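PDB 3LOM: geranyltranstransferase from Legionella pneumophila subsp. pneumophila, which probably joins allylic diphosphates to isopentenyl diphosphate with the help of magnesium, making farnesyl and perhaps geranylgeranyl diphosphate. Local coordinates for residues Tyr23-Gln26 against Leu27-Ile31; Glu267-Ile270 against Ala271-Gln275. One frame throughout, in Å; residues are numbered along the deposited sequence.

Contact 1: Tyr23-Gln26 against Leu27-Ile31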
ATOM      1  N   TYR A  23     -10.535  18.153  -6.007  1.00 49.08           N
ATOM      2  CA  TYR A  23     -10.525  17.460  -4.721  1.00 46.30           C
ATOM      3  C   TYR A  23      -9.161  16.842  -4.417  1.00 41.39           C
ATOM      4  O   TYR A  23      -8.757  16.796  -3.260  1.00 42.95           O
ATOM      5  CB  TYR A  23     -11.638  16.403  -4.624  1.00 54.88           C
ATOM      6  CG  TYR A  23     -11.758  15.808  -3.236  1.00 59.19           C
ATOM      7  CD1 TYR A  23     -11.181  14.572  -2.927  1.00 53.85           C
ATOM      8  CD2 TYR A  23     -12.419  16.496  -2.221  1.00 55.96           C
ATOM      9  CE1 TYR A  23     -11.271  14.039  -1.636  1.00 37.60           C
ATOM     10  CE2 TYR A  23     -12.513  15.973  -0.942  1.00 47.93           C
ATOM     11  CZ  TYR A  23     -11.939  14.742  -0.659  1.00 48.42           C
ATOM     12  OH  TYR A  23     -12.031  14.224   0.608  1.00 71.76           O
ATOM     13  N   LEU A  24      -8.455  16.379  -5.451  1.00 45.49           N
ATOM     14  CA  LEU A  24      -7.108  15.818  -5.272  1.00 52.48           C
ATOM     15  C   LEU A  24      -6.075  16.862  -4.854  1.00 50.33           C
ATOM     16  O   LEU A  24      -5.268  16.597  -3.960  1.00 48.97           O
ATOM     17  CB  LEU A  24      -6.626  15.078  -6.527  1.00 54.58           C
ATOM     18  CG  LEU A  24      -6.757  13.554  -6.557  1.00 64.00           C
ATOM     19  CD1 LEU A  24      -6.205  12.998  -7.869  1.00 65.50           C
ATOM     20  CD2 LEU A  24      -6.058  12.916  -5.353  1.00 44.48           C
ATOM     21  N   GLU A  25      -6.113  18.031  -5.503  1.00 51.91           N
ATOM     22  CA  GLU A  25      -5.246  19.169  -5.163  1.00 52.02           C
ATOM     23  C   GLU A  25      -5.361  19.576  -3.713  1.00 52.59           C
ATOM     24  O   GLU A  25      -4.348  19.679  -3.011  1.00 52.92           O
ATOM     25  CB  GLU A  25      -5.562  20.389  -6.030  1.00 54.53           C
ATOM     26  CG  GLU A  25      -4.615  20.603  -7.189  1.00 65.72           C
ATOM     27  CD  GLU A  25      -3.166  20.711  -6.756  1.00 66.00           C
ATOM     28  OE1 GLU A  25      -2.736  21.781  -6.281  1.00 61.25           O
ATOM     29  OE2 GLU A  25      -2.446  19.715  -6.917  1.00 68.16           O
ATOM     30  N   GLN A  26      -6.601  19.798  -3.275  1.00 48.54           N
ATOM     31  CA  GLN A  26      -6.894  20.195  -1.907  1.00 57.97           C
ATOM     32  C   GLN A  26      -6.341  19.168  -0.941  1.00 56.06           C
ATOM     33  O   GLN A  26      -5.625  19.516  -0.001  1.00 58.32           O
ATOM     34  CB  GLN A  26      -8.406  20.362  -1.698  1.00 62.03           C
ATOM     35  CG  GLN A  26      -8.992  21.641  -2.295  1.00 83.97           C
ATOM     36  CD  GLN A  26      -8.570  22.908  -1.551  1.00101.79           C
ATOM     37  OE1 GLN A  26      -8.358  23.955  -2.166  1.00104.52           O
ATOM     38  NE2 GLN A  26      -8.452  22.818  -0.228  1.00102.95           N
ATOM     39  N   LEU A  27      -6.662  17.904  -1.215  1.00 57.33           N
ATOM     40  CA  LEU A  27      -6.172  16.755  -0.460  1.00 58.32           C
ATOM     41  C   LEU A  27      -4.644  16.720  -0.345  1.00 51.47           C
ATOM     42  O   LEU A  27      -4.110  16.616   0.761  1.00 46.52           O
ATOM     43  CB  LEU A  27      -6.698  15.474  -1.111  1.00 62.93           C
ATOM     44  CG  LEU A  27      -6.454  14.084  -0.534  1.00 73.72           C
ATOM     45  CD1 LEU A  27      -6.795  14.024   0.944  1.00 85.00           C
ATOM     46  CD2 LEU A  27      -7.299  13.104  -1.329  1.00 86.08           C
ATOM     47  N   LEU A  28      -3.958  16.831  -1.484  1.00 43.43           N
ATOM     48  CA  LEU A  28      -2.488  16.845  -1.520  1.00 47.05           C
ATOM     49  C   LEU A  28      -1.868  18.006  -0.738  1.00 52.47           C
ATOM     50  O   LEU A  28      -0.866  17.824  -0.041  1.00 53.71           O
ATOM     51  CB  LEU A  28      -1.966  16.829  -2.964  1.00 35.04           C
ATOM     52  CG  LEU A  28      -2.005  15.490  -3.707  1.00 59.73           C
ATOM     53  CD1 LEU A  28      -1.677  15.681  -5.173  1.00 57.46           C
ATOM     54  CD2 LEU A  28      -1.064  14.460  -3.074  1.00 67.03           C
ATOM     55  N   ASN A  29      -2.493  19.182  -0.826  1.00 61.86           N
ATOM     56  CA  ASN A  29      -1.982  20.392  -0.169  1.00 64.05           C
ATOM     57  C   ASN A  29      -2.192  20.396   1.354  1.00 64.92           C
ATOM     58  O   ASN A  29      -1.726  21.305   2.040  1.00 68.85           O
ATOM     59  CB  ASN A  29      -2.574  21.673  -0.801  1.00 62.56           C
ATOM     60  CG  ASN A  29      -2.194  21.865  -2.293  1.00 75.63           C
ATOM     61  OD1 ASN A  29      -2.730  22.758  -2.949  1.00 92.16           O
ATOM     62  ND2 ASN A  29      -1.287  21.038  -2.823  1.00 55.15           N
ATOM     63  N   GLU A  30      -2.881  19.378   1.875  1.00 66.45           N
ATOM     64  CA  GLU A  30      -3.139  19.254   3.315  1.00 67.49           C
ATOM     65  C   GLU A  30      -2.215  18.278   4.039  1.00 69.06           C
ATOM     66  O   GLU A  30      -1.932  18.471   5.221  1.00 78.80           O
ATOM     67  CB  GLU A  30      -4.598  18.873   3.582  1.00 62.79           C
ATOM     68  CG  GLU A  30      -5.577  20.016   3.380  1.00 74.92           C
ATOM     69  CD  GLU A  30      -7.023  19.571   3.457  1.00 90.29           C
ATOM     70  OE1 GLU A  30      -7.403  18.956   4.479  1.00 86.37           O
ATOM     71  OE2 GLU A  30      -7.778  19.842   2.496  1.00 90.56           O
ATOM     72  N   ILE A  31      -1.760  17.234   3.341  1.00 65.38           N
ATOM     73  CA  ILE A  31      -0.844  16.236   3.920  1.00 61.16           C
ATOM     74  C   ILE A  31       0.550  16.818   4.129  1.00 56.50           C
ATOM     75  O   ILE A  31       1.051  17.566   3.282  1.00 55.50           O
ATOM     76  CB  ILE A  31      -0.669  14.983   3.021  1.00 59.15           C
ATOM     77  CG1 ILE A  31      -1.949  14.659   2.268  1.00 69.07           C
ATOM     78  CG2 ILE A  31      -0.233  13.771   3.846  1.00 64.38           C
ATOM     79  CD1 ILE A  31      -1.688  14.170   0.880  1.00 82.34           C
TER
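L27 reaches back one turn to Y23 and L24 through a single branch. Its CD2 lies 4.1 Å from CE1 of Y23, meeting the ring obliquely. The same methyl is 4.2 Å from CD2 of L24. With chi1 at -176° and chi2 at 50°, L27 CG lies opposite the backbone N and CD2 is placed near Y23 and L24.

The backbone ties the same residues together. L27 N donates to Y23 O at 3.1 Å, and L28 N donates to L24 O at 2.8 Å. N29 N completes the series with E25 O at 2.9 Å. On the polar side, E25 and N29 approach each other without a side-chain hydrogen bond. OE1 of E25 stands 3.5 Å from OD1 of N29, both being acceptors, and the carboxylate and amide planes are 82° apart. Farther on, E30, extended beyond CG, passes Q26 O, and its OE1 forms a salt bridge with NH2 of R134.

NH1 of R134 also forms a weak hydrogen bond with OH of Y23, so one arginine of helix 113-135 meets side chains from two turns, Y23 and E30. L27 packs on V130 and A77, while L28 meets H43, L46 and F47. This is the amphipathic C-terminal part of helix 5-28 and the residues that follow, with leucines facing neighbouring helices, in the all-helical fold of the FPP/GGPP synthase family.

Contact 2: Glu267-Ile270 against Ala271-Gln275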
ATOM      1  N   GLU A 267     -14.502  -7.620 -32.994  1.00 79.15           N
ATOM      2  CA  GLU A 267     -15.516  -6.577 -33.192  1.00 77.57           C
ATOM      3  C   GLU A 267     -16.873  -6.944 -32.602  1.00 78.72           C
ATOM      4  O   GLU A 267     -17.520  -6.112 -31.963  1.00 77.52           O
ATOM      5  CB  GLU A 267     -15.684  -6.268 -34.680  1.00 79.30           C
ATOM      6  CG  GLU A 267     -14.705  -5.243 -35.226  1.00 77.30           C
ATOM      7  CD  GLU A 267     -14.628  -5.245 -36.747  1.00 83.75           C
ATOM      8  OE1 GLU A 267     -15.585  -5.716 -37.403  1.00 81.09           O
ATOM      9  OE2 GLU A 267     -13.604  -4.772 -37.287  1.00 77.95           O
ATOM     10  N   GLU A 268     -17.292  -8.191 -32.812  1.00 74.45           N
ATOM     11  CA  GLU A 268     -18.552  -8.668 -32.255  1.00 70.27           C
ATOM     12  C   GLU A 268     -18.453  -8.904 -30.752  1.00 66.56           C
ATOM     13  O   GLU A 268     -19.394  -8.591 -30.025  1.00 68.18           O
ATOM     14  CB  GLU A 268     -19.051  -9.919 -32.987  1.00 75.29           C
ATOM     15  CG  GLU A 268     -20.507 -10.305 -32.676  1.00 77.31           C
ATOM     16  CD  GLU A 268     -21.528  -9.282 -33.165  1.00 81.07           C
ATOM     17  OE1 GLU A 268     -21.270  -8.601 -34.178  1.00 79.12           O
ATOM     18  OE2 GLU A 268     -22.599  -9.162 -32.534  1.00 86.00           O
ATOM     19  N   GLU A 269     -17.315  -9.426 -30.291  1.00 62.58           N
ATOM     20  CA  GLU A 269     -17.054  -9.571 -28.851  1.00 59.92           C
ATOM     21  C   GLU A 269     -17.163  -8.226 -28.129  1.00 59.65           C
ATOM     22  O   GLU A 269     -17.806  -8.149 -27.077  1.00 58.32           O
ATOM     23  CB  GLU A 269     -15.690 -10.221 -28.588  1.00 58.13           C
ATOM     24  CG  GLU A 269     -15.670 -11.740 -28.718  1.00 48.31           C
ATOM     25  CD  GLU A 269     -15.985 -12.474 -27.415  1.00 76.11           C
ATOM     26  OE1 GLU A 269     -16.214 -11.823 -26.374  1.00 77.15           O
ATOM     27  OE2 GLU A 269     -16.006 -13.722 -27.432  1.00 78.84           O
ATOM     28  N   ILE A 270     -16.555  -7.182 -28.710  1.00 62.74           N
ATOM     29  CA  ILE A 270     -16.731  -5.791 -28.255  1.00 65.22           C
ATOM     30  C   ILE A 270     -18.222  -5.445 -28.167  1.00 67.25           C
ATOM     31  O   ILE A 270     -18.704  -5.010 -27.119  1.00 68.52           O
ATOM     32  CB  ILE A 270     -16.068  -4.735 -29.208  1.00 65.33           C
ATOM     33  CG1 ILE A 270     -14.643  -5.123 -29.635  1.00 66.47           C
ATOM     34  CG2 ILE A 270     -16.116  -3.327 -28.601  1.00 67.61           C
ATOM     35  CD1 ILE A 270     -13.534  -4.746 -28.694  1.00 56.41           C
ATOM     36  N   ALA A 271     -18.935  -5.661 -29.274  1.00 70.27           N
ATOM     37  CA  ALA A 271     -20.344  -5.287 -29.398  1.00 72.16           C
ATOM     38  C   ALA A 271     -21.244  -6.011 -28.406  1.00 72.28           C
ATOM     39  O   ALA A 271     -22.047  -5.367 -27.725  1.00 73.18           O
ATOM     40  CB  ALA A 271     -20.837  -5.503 -30.827  1.00 70.10           C
ATOM     41  N   VAL A 272     -21.088  -7.333 -28.313  1.00 71.89           N
ATOM     42  CA  VAL A 272     -21.921  -8.160 -27.434  1.00 72.59           C
ATOM     43  C   VAL A 272     -21.724  -7.766 -25.973  1.00 72.01           C
ATOM     44  O   VAL A 272     -22.702  -7.601 -25.242  1.00 76.82           O
ATOM     45  CB  VAL A 272     -21.679  -9.696 -27.618  1.00 73.44           C
ATOM     46  CG1 VAL A 272     -22.644 -10.500 -26.762  1.00 73.41           C
ATOM     47  CG2 VAL A 272     -21.848 -10.112 -29.063  1.00 72.41           C
ATOM     48  N   HIS A 273     -20.469  -7.585 -25.565  1.00 70.31           N
ATOM     49  CA  HIS A 273     -20.162  -7.259 -24.166  1.00 66.70           C
ATOM     50  C   HIS A 273     -20.636  -5.867 -23.731  1.00 66.66           C
ATOM     51  O   HIS A 273     -21.090  -5.694 -22.590  1.00 60.19           O
ATOM     52  CB  HIS A 273     -18.683  -7.486 -23.853  1.00 62.00           C
ATOM     53  CG  HIS A 273     -18.342  -8.921 -23.613  1.00 59.70           C
ATOM     54  ND1 HIS A 273     -18.714  -9.590 -22.466  1.00 45.83           N
ATOM     55  CD2 HIS A 273     -17.681  -9.823 -24.376  1.00 58.49           C
ATOM     56  CE1 HIS A 273     -18.299 -10.842 -22.534  1.00 46.01           C
ATOM     57  NE2 HIS A 273     -17.662 -11.007 -23.680  1.00 60.16           N
ATOM     58  N   TYR A 274     -20.549  -4.897 -24.647  1.00 65.67           N
ATOM     59  CA  TYR A 274     -21.119  -3.561 -24.427  1.00 68.33           C
ATOM     60  C   TYR A 274     -22.640  -3.590 -24.363  1.00 70.56           C
ATOM     61  O   TYR A 274     -23.234  -2.887 -23.549  1.00 70.82           O
ATOM     62  CB  TYR A 274     -20.664  -2.566 -25.502  1.00 64.12           C
ATOM     63  CG  TYR A 274     -19.459  -1.745 -25.097  1.00 69.94           C
ATOM     64  CD1 TYR A 274     -19.520  -0.869 -24.016  1.00 64.10           C
ATOM     65  CD2 TYR A 274     -18.257  -1.842 -25.798  1.00 74.66           C
ATOM     66  CE1 TYR A 274     -18.415  -0.115 -23.637  1.00 64.54           C
ATOM     67  CE2 TYR A 274     -17.147  -1.095 -25.428  1.00 69.04           C
ATOM     68  CZ  TYR A 274     -17.234  -0.233 -24.346  1.00 65.31           C
ATOM     69  OH  TYR A 274     -16.140   0.505 -23.968  1.00 53.89           O
ATOM     70  N   GLN A 275     -23.251  -4.410 -25.221  1.00 73.62           N
ATOM     71  CA  GLN A 275     -24.704  -4.590 -25.263  1.00 74.02           C
ATOM     72  C   GLN A 275     -25.221  -5.150 -23.939  1.00 71.48           C
ATOM     73  O   GLN A 275     -26.226  -4.666 -23.414  1.00 67.70           O
ATOM     74  CB  GLN A 275     -25.093  -5.505 -26.432  1.00 79.90           C
ATOM     75  CG  GLN A 275     -26.560  -5.449 -26.859  1.00 90.20           C
ATOM     76  CD  GLN A 275     -27.444  -6.457 -26.132  1.00101.03           C
ATOM     77  OE1 GLN A 275     -28.632  -6.205 -25.916  1.00 97.91           O
ATOM     78  NE2 GLN A 275     -26.871  -7.599 -25.752  1.00 93.61           N
TER
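I270 and Y274 lie one turn apart on helix 263-279, an amphipathic alpha-helix of the all-helical isoprenoid synthase fold. Four successive backbone bonds of the i to i+4 kind hold this part of it. A271 N donates to E267 O, and V272 N to E268 O, the latter at 2.7 Å and with an N-H...O angle of 169°. H273 N binds E269 O, and Y274 N binds I270 O, each at 3.1 Å.

The apolar contact is on the buried side. I270 and Y274 run side by side and point the same way. CG2 of I270 meets the tyrosine ring at its edge, in the ring plane, 3.8 Å from CD2 of Y274. Helix 289-303 covers this pair through S302, T295, L298 and Q299. The OH of Y274 is hydrogen-bonded to Q229 of helix 209-236, and OE2 of E267 is hydrogen-bonded to the hydroxyl of Y232 on the same helix.

On the exposed side a van der Waals contact joins a carboxylate to a methyl. The chain of E268 bends at chi2 (66°), and its OE2 lies 3.7 Å from CG2 of V272.

The polar pair is E269 with H273. H273 uses ND1 for a hydrogen bond with ND1 of H221, which, with the ring of H221 against it, helps to hold its ring. The planes of the E269 carboxylate and the H273 ring are 21° apart. OE1 of E269 approaches that ring at its edge, 3.2 Å from NE2 of H273.

How the contacts relate
Contact 1 comes first along the chain, in the last turns of helix 5-28 and the residues that follow. Contact 2 follows much later, within helix 263-279. Their centres are 39 Å apart and lie on opposite sides of the chain's centre. The nearest atoms are about 23 Å apart, so the two do not touch. They share no helix, and different neighbours cover them: helices 36-46, 69-91 and 113-135 for contact 1, helices 209-236 and 289-303 for contact 2. In contact 1, I31 packs on S158 of the second subunit. Contact 1 therefore lies near the subunit interface, whereas contact 2 lies on a helix packed only within its own subunit at these residues.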